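Local coordinates for DNA repair protein XRCC1 (Homo sapiens, PDB 3K77) that serves as a scaffold in DNA single-strand break repair, assembling repair protein complexes and binding poly-ADP-ribose chains on modified PARP1 to limit its activity, at residues A[2-7]-A[51-56]; A[12-17]-A[33-38]; A[42-47]-A[129-134]. All blocks are in the same frame, centred on the assembly; numbering follows the deposited sequence.

Contact 1. Residues A[2-7]-A[51-56]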
loop_
_atom_site.group_PDB
_atom_site.type_symbol
_atom_site.label_atom_id
_atom_site.label_comp_id
_atom_site.label_asym_id
_atom_site.label_seq_id
_atom_site.Cartn_x
_atom_site.Cartn_y
_atom_site.Cartn_z
ATOM N N PRO A 2 9.355 9.233 -13.170
ATOM C CA PRO A 2 10.067 9.717 -11.987
ATOM C C PRO A 2 9.401 9.229 -10.709
ATOM O O PRO A 2 8.179 9.251 -10.619
ATOM C CB PRO A 2 9.923 11.232 -12.100
ATOM C CG PRO A 2 9.770 11.479 -13.551
ATOM C CD PRO A 2 8.994 10.326 -14.083
ATOM N N GLU A 3 10.194 8.795 -9.734
ATOM C CA GLU A 3 9.648 8.366 -8.455
ATOM C C GLU A 3 8.944 9.528 -7.764
ATOM O O GLU A 3 9.490 10.619 -7.637
ATOM C CB GLU A 3 10.736 7.787 -7.542
ATOM C CG GLU A 3 10.244 6.635 -6.647
ATOM C CD GLU A 3 11.104 6.421 -5.408
ATOM O OE1 GLU A 3 10.946 7.182 -4.430
ATOM O OE2 GLU A 3 11.924 5.479 -5.401
ATOM N N ILE A 4 7.715 9.282 -7.329
ATOM C CA ILE A 4 6.956 10.254 -6.566
ATOM C C ILE A 4 7.432 10.304 -5.111
ATOM O O ILE A 4 7.684 9.273 -4.475
ATOM C CB ILE A 4 5.442 9.935 -6.610
ATOM C CG1 ILE A 4 4.905 10.112 -8.030
ATOM C CG2 ILE A 4 4.667 10.831 -5.662
ATOM C CD1 ILE A 4 3.391 9.904 -8.154
ATOM N N ARG A 5 7.543 11.516 -4.587
ATOM C CA ARG A 5 8.009 11.718 -3.232
ATOM C C ARG A 5 6.844 11.790 -2.255
ATOM O O ARG A 5 5.849 12.459 -2.525
ATOM C CB ARG A 5 8.836 12.997 -3.165
ATOM C CG ARG A 5 9.732 13.229 -4.376
ATOM C CD ARG A 5 11.059 13.804 -3.942
ATOM N NE ARG A 5 11.697 12.947 -2.942
ATOM C CZ ARG A 5 12.534 13.383 -2.005
ATOM N NH1 ARG A 5 12.835 14.675 -1.928
ATOM N NH2 ARG A 5 13.064 12.530 -1.138
ATOM N N LEU A 6 6.984 11.103 -1.120
ATOM C CA LEU A 6 5.941 11.039 -0.091
ATOM C C LEU A 6 6.307 11.904 1.114
ATOM O O LEU A 6 7.381 11.760 1.689
ATOM C CB LEU A 6 5.715 9.590 0.357
ATOM C CG LEU A 6 5.528 8.578 -0.767
ATOM C CD1 LEU A 6 5.674 7.181 -0.223
ATOM C CD2 LEU A 6 4.175 8.761 -1.455
ATOM N N ARG A 7 5.395 12.789 1.493
ATOM C CA ARG A 7 5.646 13.761 2.547
ATOM C C ARG A 7 5.497 13.158 3.955
ATOM O O ARG A 7 6.445 13.164 4.753
ATOM C CB ARG A 7 4.709 14.962 2.364
ATOM C CG ARG A 7 4.724 15.993 3.484
ATOM C CD ARG A 7 3.599 16.985 3.249
ATOM N NE ARG A 7 3.228 17.731 4.448
ATOM C CZ ARG A 7 3.295 19.057 4.557
ATOM N NH1 ARG A 7 3.717 19.792 3.537
ATOM N NH2 ARG A 7 2.935 19.654 5.683
ATOM N N LYS A 51 3.455 16.750 -3.515
ATOM C CA LYS A 51 2.635 17.537 -4.431
ATOM C C LYS A 51 1.594 16.650 -5.080
ATOM O O LYS A 51 1.707 15.427 -5.048
ATOM C CB LYS A 51 3.489 18.217 -5.508
ATOM C CG LYS A 51 4.900 17.664 -5.640
ATOM C CD LYS A 51 5.322 17.466 -7.099
ATOM C CE LYS A 51 4.687 18.475 -8.047
ATOM N NZ LYS A 51 5.149 18.244 -9.449
ATOM N N GLU A 52 0.572 17.268 -5.657
ATOM C CA GLU A 52 -0.428 16.519 -6.397
ATOM C C GLU A 52 0.213 15.999 -7.675
ATOM O O GLU A 52 0.880 16.749 -8.392
ATOM C CB GLU A 52 -1.617 17.413 -6.737
ATOM C CG GLU A 52 -2.950 16.707 -6.632
ATOM C CD GLU A 52 -4.090 17.557 -7.132
ATOM O OE1 GLU A 52 -3.851 18.384 -8.038
ATOM O OE2 GLU A 52 -5.223 17.388 -6.626
ATOM N N GLU A 53 0.014 14.719 -7.966
ATOM C CA GLU A 53 0.671 14.120 -9.113
ATOM C C GLU A 53 -0.169 13.022 -9.739
ATOM O O GLU A 53 -1.082 12.489 -9.107
ATOM C CB GLU A 53 2.044 13.566 -8.718
ATOM C CG GLU A 53 3.047 14.607 -8.255
ATOM C CD GLU A 53 4.477 14.133 -8.393
ATOM O OE1 GLU A 53 4.903 13.871 -9.537
ATOM O OE2 GLU A 53 5.177 14.023 -7.364
ATOM N N GLN A 54 0.144 12.709 -10.994
ATOM C CA GLN A 54 -0.450 11.581 -11.691
ATOM C C GLN A 54 0.404 10.328 -11.501
ATOM O O GLN A 54 1.621 10.371 -11.682
ATOM C CB GLN A 54 -0.586 11.907 -13.180
ATOM C CG GLN A 54 -1.049 10.736 -14.009
ATOM C CD GLN A 54 -1.367 11.127 -15.426
ATOM O OE1 GLN A 54 -0.845 12.115 -15.934
ATOM N NE2 GLN A 54 -2.221 10.351 -16.080
ATOM N N ILE A 55 -0.228 9.215 -11.137
ATOM C CA ILE A 55 0.501 7.973 -10.906
ATOM C C ILE A 55 0.523 7.088 -12.148
ATOM O O ILE A 55 -0.525 6.753 -12.713
ATOM C CB ILE A 55 -0.053 7.207 -9.690
ATOM C CG1 ILE A 55 0.065 8.077 -8.431
ATOM C CG2 ILE A 55 0.682 5.873 -9.506
ATOM C CD1 ILE A 55 -0.930 7.715 -7.339
ATOM N N HIS A 56 1.736 6.726 -12.561
ATOM C CA HIS A 56 1.973 5.944 -13.769
ATOM C C HIS A 56 2.132 4.449 -13.453
ATOM O O HIS A 56 1.613 3.579 -14.153
ATOM C CB HIS A 56 3.229 6.486 -14.459
ATOM C CG HIS A 56 3.569 5.791 -15.740
ATOM N ND1 HIS A 56 3.004 6.143 -16.944
ATOM C CD2 HIS A 56 4.428 4.779 -16.003
ATOM C CE1 HIS A 56 3.492 5.369 -17.900
ATOM N NE2 HIS A 56 4.358 4.533 -17.354
#

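Contact 2. Residues A[12-17]-A[33-38]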
loop_
_atom_site.group_PDB
_atom_site.type_symbol
_atom_site.label_atom_id
_atom_site.label_comp_id
_atom_site.label_asym_id
_atom_site.label_seq_id
_atom_site.Cartn_x
_atom_site.Cartn_y
_atom_site.Cartn_z
ATOM N N CYS A 12 -3.051 5.608 9.889
ATOM C CA CYS A 12 -2.614 4.225 9.855
ATOM C C CYS A 12 -3.520 3.465 10.789
ATOM O O CYS A 12 -3.698 3.874 11.933
ATOM C CB CYS A 12 -1.173 4.108 10.333
ATOM S SG CYS A 12 -0.517 2.421 10.347
ATOM N N SER A 13 -4.109 2.376 10.298
ATOM C CA SER A 13 -5.050 1.589 11.096
ATOM C C SER A 13 -4.345 0.737 12.159
ATOM O O SER A 13 -4.936 0.377 13.170
ATOM C CB SER A 13 -5.916 0.702 10.192
ATOM O OG SER A 13 -5.235 -0.498 9.840
ATOM N N SER A 14 -3.085 0.416 11.911
ATOM C CA SER A 14 -2.321 -0.453 12.790
ATOM C C SER A 14 -0.861 -0.470 12.363
ATOM O O SER A 14 -0.555 -0.604 11.173
ATOM C CB SER A 14 -2.874 -1.885 12.746
ATOM O OG SER A 14 -2.026 -2.783 13.452
ATOM N N GLN A 15 0.040 -0.349 13.334
ATOM C CA GLN A 15 1.468 -0.367 13.033
ATOM C C GLN A 15 2.296 -0.806 14.219
ATOM O O GLN A 15 1.877 -0.671 15.374
ATOM C CB GLN A 15 1.951 1.001 12.570
ATOM C CG GLN A 15 2.040 2.015 13.682
ATOM C CD GLN A 15 2.493 3.376 13.182
ATOM O OE1 GLN A 15 3.002 3.499 12.067
ATOM N NE2 GLN A 15 2.306 4.403 14.002
ATOM N N ASP A 16 3.476 -1.336 13.901
ATOM C CA ASP A 16 4.442 -1.834 14.881
ATOM C C ASP A 16 5.335 -0.704 15.380
ATOM O O ASP A 16 5.445 0.341 14.728
ATOM C CB ASP A 16 5.306 -2.901 14.222
ATOM C CG ASP A 16 6.052 -3.739 15.213
ATOM O OD1 ASP A 16 7.295 -3.728 15.152
ATOM O OD2 ASP A 16 5.405 -4.400 16.050
ATOM N N SER A 17 5.979 -0.909 16.528
ATOM C CA SER A 17 6.836 0.134 17.106
ATOM C C SER A 17 8.122 0.309 16.301
ATOM O O SER A 17 8.672 1.420 16.187
ATOM C CB SER A 17 7.162 -0.154 18.577
ATOM O OG SER A 17 7.377 -1.534 18.789
ATOM N N TRP A 33 6.701 -1.860 7.010
ATOM C CA TRP A 33 5.526 -1.525 7.794
ATOM C C TRP A 33 4.762 -2.799 8.120
ATOM O O TRP A 33 4.440 -3.583 7.221
ATOM C CB TRP A 33 4.622 -0.517 7.080
ATOM C CG TRP A 33 3.223 -0.468 7.652
ATOM C CD1 TRP A 33 2.882 -0.304 8.966
ATOM C CD2 TRP A 33 1.985 -0.587 6.932
ATOM N NE1 TRP A 33 1.518 -0.317 9.108
ATOM C CE2 TRP A 33 0.940 -0.492 7.871
ATOM C CE3 TRP A 33 1.655 -0.774 5.577
ATOM C CZ2 TRP A 33 -0.408 -0.569 7.509
ATOM C CZ3 TRP A 33 0.314 -0.849 5.214
ATOM C CH2 TRP A 33 -0.699 -0.747 6.173
ATOM N N ARG A 34 4.473 -2.996 9.406
ATOM C CA ARG A 34 3.751 -4.177 9.852
ATOM C C ARG A 34 2.698 -3.833 10.894
ATOM O O ARG A 34 2.772 -2.777 11.544
ATOM C CB ARG A 34 4.713 -5.194 10.431
ATOM C CG ARG A 34 5.470 -6.001 9.422
ATOM C CD ARG A 34 5.802 -7.321 10.081
ATOM N NE ARG A 34 6.868 -8.047 9.415
ATOM C CZ ARG A 34 7.433 -9.137 9.918
ATOM N NH1 ARG A 34 7.027 -9.611 11.088
ATOM N NH2 ARG A 34 8.399 -9.750 9.255
ATOM N N ALA A 35 1.724 -4.734 11.038
ATOM C CA ALA A 35 0.628 -4.557 11.981
ATOM C C ALA A 35 1.138 -4.615 13.419
ATOM O O ALA A 35 2.119 -5.307 13.726
ATOM C CB ALA A 35 -0.452 -5.598 11.750
ATOM N N ALA A 36 0.475 -3.876 14.299
ATOM C CA ALA A 36 0.875 -3.847 15.690
ATOM C C ALA A 36 0.741 -5.250 16.231
ATOM O O ALA A 36 1.497 -5.669 17.104
ATOM C CB ALA A 36 -0.002 -2.899 16.472
ATOM N N LYS A 37 -0.214 -5.988 15.680
ATOM C CA LYS A 37 -0.537 -7.306 16.193
ATOM C C LYS A 37 -0.845 -8.347 15.114
ATOM O O LYS A 37 -1.257 -8.026 13.993
ATOM C CB LYS A 37 -1.699 -7.218 17.196
ATOM C CG LYS A 37 -1.229 -7.001 18.612
ATOM C CD LYS A 37 0.096 -7.721 18.803
ATOM C CE LYS A 37 0.809 -7.271 20.044
ATOM N NZ LYS A 37 0.159 -7.854 21.231
ATOM N N ALA A 38 -0.627 -9.604 15.480
ATOM C CA ALA A 38 -1.023 -10.731 14.654
ATOM C C ALA A 38 -2.532 -10.833 14.709
ATOM O O ALA A 38 -3.146 -10.477 15.714
ATOM C CB ALA A 38 -0.396 -12.012 15.179
#

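Contact 3. Residues A[42-47]-A[129-134]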
loop_
_atom_site.group_PDB
_atom_site.type_symbol
_atom_site.label_atom_id
_atom_site.label_comp_id
_atom_site.label_asym_id
_atom_site.label_seq_id
_atom_site.Cartn_x
_atom_site.Cartn_y
_atom_site.Cartn_z
ATOM N N THR A 42 -7.286 -7.110 8.253
ATOM C CA THR A 42 -6.793 -6.101 7.316
ATOM C C THR A 42 -6.235 -4.887 8.053
ATOM O O THR A 42 -6.605 -4.618 9.197
ATOM C CB THR A 42 -7.878 -5.630 6.296
ATOM O OG1 THR A 42 -8.753 -4.697 6.932
ATOM C CG2 THR A 42 -8.682 -6.803 5.757
ATOM N N ILE A 43 -5.329 -4.171 7.393
ATOM C CA ILE A 43 -4.691 -2.989 7.957
ATOM C C ILE A 43 -4.518 -1.940 6.863
ATOM O O ILE A 43 -4.574 -2.271 5.674
ATOM C CB ILE A 43 -3.324 -3.329 8.586
ATOM C CG1 ILE A 43 -2.327 -3.754 7.507
ATOM C CG2 ILE A 43 -3.481 -4.403 9.659
ATOM C CD1 ILE A 43 -0.985 -4.164 8.032
ATOM N N SER A 44 -4.284 -0.686 7.259
ATOM C CA SER A 44 -4.360 0.432 6.323
ATOM C C SER A 44 -3.442 1.617 6.667
ATOM O O SER A 44 -3.183 1.902 7.839
ATOM C CB SER A 44 -5.817 0.907 6.234
ATOM O OG SER A 44 -6.003 1.778 5.136
ATOM N N VAL A 45 -2.954 2.302 5.630
ATOM C CA VAL A 45 -2.227 3.568 5.791
ATOM C C VAL A 45 -2.579 4.532 4.674
ATOM O O VAL A 45 -2.754 4.138 3.527
ATOM C CB VAL A 45 -0.681 3.415 5.790
ATOM C CG1 VAL A 45 -0.211 2.662 7.009
ATOM C CG2 VAL A 45 -0.222 2.748 4.537
ATOM N N VAL A 46 -2.710 5.798 5.027
ATOM C CA VAL A 46 -2.838 6.845 4.041
ATOM C C VAL A 46 -1.541 7.654 4.025
ATOM O O VAL A 46 -1.097 8.146 5.064
ATOM C CB VAL A 46 -4.029 7.742 4.350
ATOM C CG1 VAL A 46 -4.114 8.881 3.327
ATOM C CG2 VAL A 46 -5.298 6.901 4.367
ATOM N N LEU A 47 -0.928 7.765 2.849
ATOM C CA LEU A 47 0.287 8.552 2.681
ATOM C C LEU A 47 0.004 9.837 1.915
ATOM O O LEU A 47 -0.741 9.830 0.938
ATOM C CB LEU A 47 1.361 7.737 1.967
ATOM C CG LEU A 47 1.686 6.413 2.653
ATOM C CD1 LEU A 47 2.593 5.560 1.779
ATOM C CD2 LEU A 47 2.294 6.648 4.035
ATOM N N LYS A 129 -3.990 5.668 -0.362
ATOM C CA LYS A 129 -4.415 4.696 0.632
ATOM C C LYS A 129 -3.997 3.289 0.222
ATOM O O LYS A 129 -4.335 2.820 -0.863
ATOM C CB LYS A 129 -5.939 4.757 0.818
ATOM C CG LYS A 129 -6.472 3.918 1.964
ATOM C CD LYS A 129 -7.907 4.282 2.275
ATOM C CE LYS A 129 -8.491 3.400 3.380
ATOM N NZ LYS A 129 -9.893 3.781 3.728
ATOM N N ILE A 130 -3.271 2.613 1.102
ATOM C CA ILE A 130 -2.898 1.227 0.869
ATOM C C ILE A 130 -3.566 0.310 1.884
ATOM O O ILE A 130 -3.390 0.481 3.091
ATOM C CB ILE A 130 -1.377 1.047 0.919
ATOM C CG1 ILE A 130 -0.703 2.051 -0.037
ATOM C CG2 ILE A 130 -1.004 -0.379 0.584
ATOM C CD1 ILE A 130 0.754 2.276 0.252
ATOM N N VAL A 131 -4.349 -0.649 1.387
ATOM C CA VAL A 131 -5.020 -1.632 2.240
ATOM C C VAL A 131 -4.420 -3.024 2.044
ATOM O O VAL A 131 -4.328 -3.513 0.922
ATOM C CB VAL A 131 -6.559 -1.660 1.996
ATOM C CG1 VAL A 131 -7.252 -2.587 2.983
ATOM C CG2 VAL A 131 -7.143 -0.249 2.092
ATOM N N CYS A 132 -3.992 -3.637 3.150
ATOM C CA CYS A 132 -3.434 -4.990 3.147
ATOM C C CYS A 132 -4.334 -5.979 3.879
ATOM O O CYS A 132 -4.820 -5.683 4.958
ATOM C CB CYS A 132 -2.064 -5.002 3.835
ATOM S SG CYS A 132 -0.814 -3.931 3.098
ATOM N N SER A 133 -4.510 -7.171 3.318
ATOM C CA SER A 133 -5.334 -8.193 3.954
ATOM C C SER A 133 -4.568 -9.498 4.138
ATOM O O SER A 133 -3.703 -9.845 3.341
ATOM C CB SER A 133 -6.599 -8.467 3.134
ATOM O OG SER A 133 -7.376 -7.301 3.004
ATOM N N GLN A 134 -4.904 -10.220 5.199
ATOM C CA GLN A 134 -4.400 -11.572 5.405
ATOM C C GLN A 134 -5.461 -12.389 6.151
ATOM O O GLN A 134 -5.414 -12.518 7.380
ATOM C CB GLN A 134 -3.074 -11.548 6.156
ATOM C CG GLN A 134 -2.541 -12.903 6.483
ATOM C CD GLN A 134 -2.519 -13.826 5.284
ATOM O OE1 GLN A 134 -3.447 -14.608 5.085
ATOM N NE2 GLN A 134 -1.457 -13.751 4.484
#

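Contact 1. Residues A[2-7]-A[51-56]
The carboxylate of Glu53 lies flat over the side chain of Ile4: CG1 sits beneath one face, 4.0 Å from both Glu53 OE1 and OE2, while CG2 is nearest to OE2 at 3.7 Å. The opposite face is lined by the aliphatic chain of Lys51, whose CD comes within 3.5 Å of Glu53 OE2. The contact closes one end of a β-sandwich of the galactose-binding-domain type, where segment 2-7 passes from one sheet to the other: the backbone of Ile4 pairs with Phe149, that of Arg5 with Glu50. No hydrogen bond joins segments 2-7 and 51-56, and they meet by van der Waals contact alone. The Ile4 and Glu53 side chains run antiparallel alongside one another. With CG1 of Ile4 anti to the carbonyl carbon (chi1 -66°) and the chain extended beyond it, CD1 runs past the carboxylate to the apolar root of Glu53. A branched aliphatic residue suits this buried place: CG1 and CG2 both lie against the carboxylate, while CD1 at the end of the longer arm reaches Ile55, and Leu49 and Phe149 pack against it too. An alanine at Ile4 would remove both arms and is likely to open a gap beside Ile55 and strip one face of the Glu53 carboxylate of its apolar cover. CD1 of Ile4 meets CG1 of Ile55 at 3.8 Å, the side chains lying roughly perpendicular.

Contact 2. Residues A[12-17]-A[33-38]
Three hydrogen bonds tie Ser14 and Asp16 to segment 33-38. The indole NE1 of Trp33 donates a hydrogen bond to Ser14 O (2.9 Å, N-H...O 152°), with the acceptor close to the ring plane and the donor in the plane of the carbonyl. CG anti to the backbone N (chi1 163°) carries the indole to the loop, and the turn about chi2 points its NE1 edge at Ser14 O. Ser14 uses its side chain too: Ala36 N donates to OG at 2.9 Å and 164°, and Glu40 is a second partner of that buried hydroxyl. A small residue with a polar tip fits here, since OG also lies against CA and CB of Ala35. The third bond, from Asp16 N to Arg34 O, is weak; the same carbonyl oxygen receives a CA-H...O contact from Gln15 CA at 3.1 Å.

These bonds clasp the loop that follows strand 6-12 of one sheet onto strand 33-34, the edge strand of the other, at the rim of the β-sandwich.

Apolar and sulfur contacts gather round the indole. Gln15 CB touches its edge, 3.7 Å from Trp33 NE1. Cys12 SG approaches obliquely, 4.5 Å from the centroid of the five-membered ring of Trp33, a sulfur-aromatic contact.

Several other polar ends find partners outside the two segments. Asp16 OD1 bonds Thr18 and His19, Gln15 OE1 takes the N-H of Ala21, and the guanidinium of Arg34 forms a salt bridge with Asp63.

Contact 3. Residues A[42-47]-A[129-134]
Val45 and Ile130 stand next to each other with parallel side chains, CG2 of Val45 4.2 Å from CB of Ile130. They share a buried sheet face with Ile43 and Cys132. Ile43 puts CG1 in the crowded position between backbone N and carbonyl carbon (chi1 67°), which lays that branch 3.9 Å from Cys132 CB. In Ile130 CG1 is instead anti to the carbonyl carbon (chi1 -53°); its CD1 then reaches CD1 of Leu47 at 4.1 Å. Aliphatic branches suit this face: Ile130 packs on Leu144, Val147 and Phe149, Val45 and Ile43 on Trp33.

On the other face Lys129 is stretched out fully, CG anti to the backbone N (chi1 -172°). Its methylenes cross Val46, CG to CG2 at 4.0 Å, before CE passes 3.5 Å from Ser44 OG. A long chain can thus be apolar along its stem and carry its charge outward, toward a weak, long ion pair with Glu81. At the far end Thr42 turns its CG2 methyl to Ser133 CB at 3.7 Å.

Paired N-H...O bonds link Ile43 with Cys132 and Val45 with Ile130. This antiparallel ladder of strands 42-49 and 124-133 is central to the galactose-binding-like β-sandwich of the XRCC1 N-terminal domain.

Contact 3 lies nearest the centre of the chain and crosses the core, more than half of its touching residues buried, bound by regular backbone pairing with aliphatic packing; contacts 1 and 2, only partly buried, sit nearer the surface, on opposite sides of the centre and about 25 Å apart between their centres. Strand 6-12 connects them: it pairs with strand 42-49, begins within contact 1 and ends within contact 2. Contact 1 meets contact 3 through Leu6 and Leu47, whereas Cys12 and Trp33 of contact 2 pack on Val45, and Ser13 N probably bonds Ser44 O. Contact 1 relies on aliphatic packing and a carboxylate, contact 2 on scattered bonds to a loop carbonyl, a strand carbonyl and a serine hydroxyl.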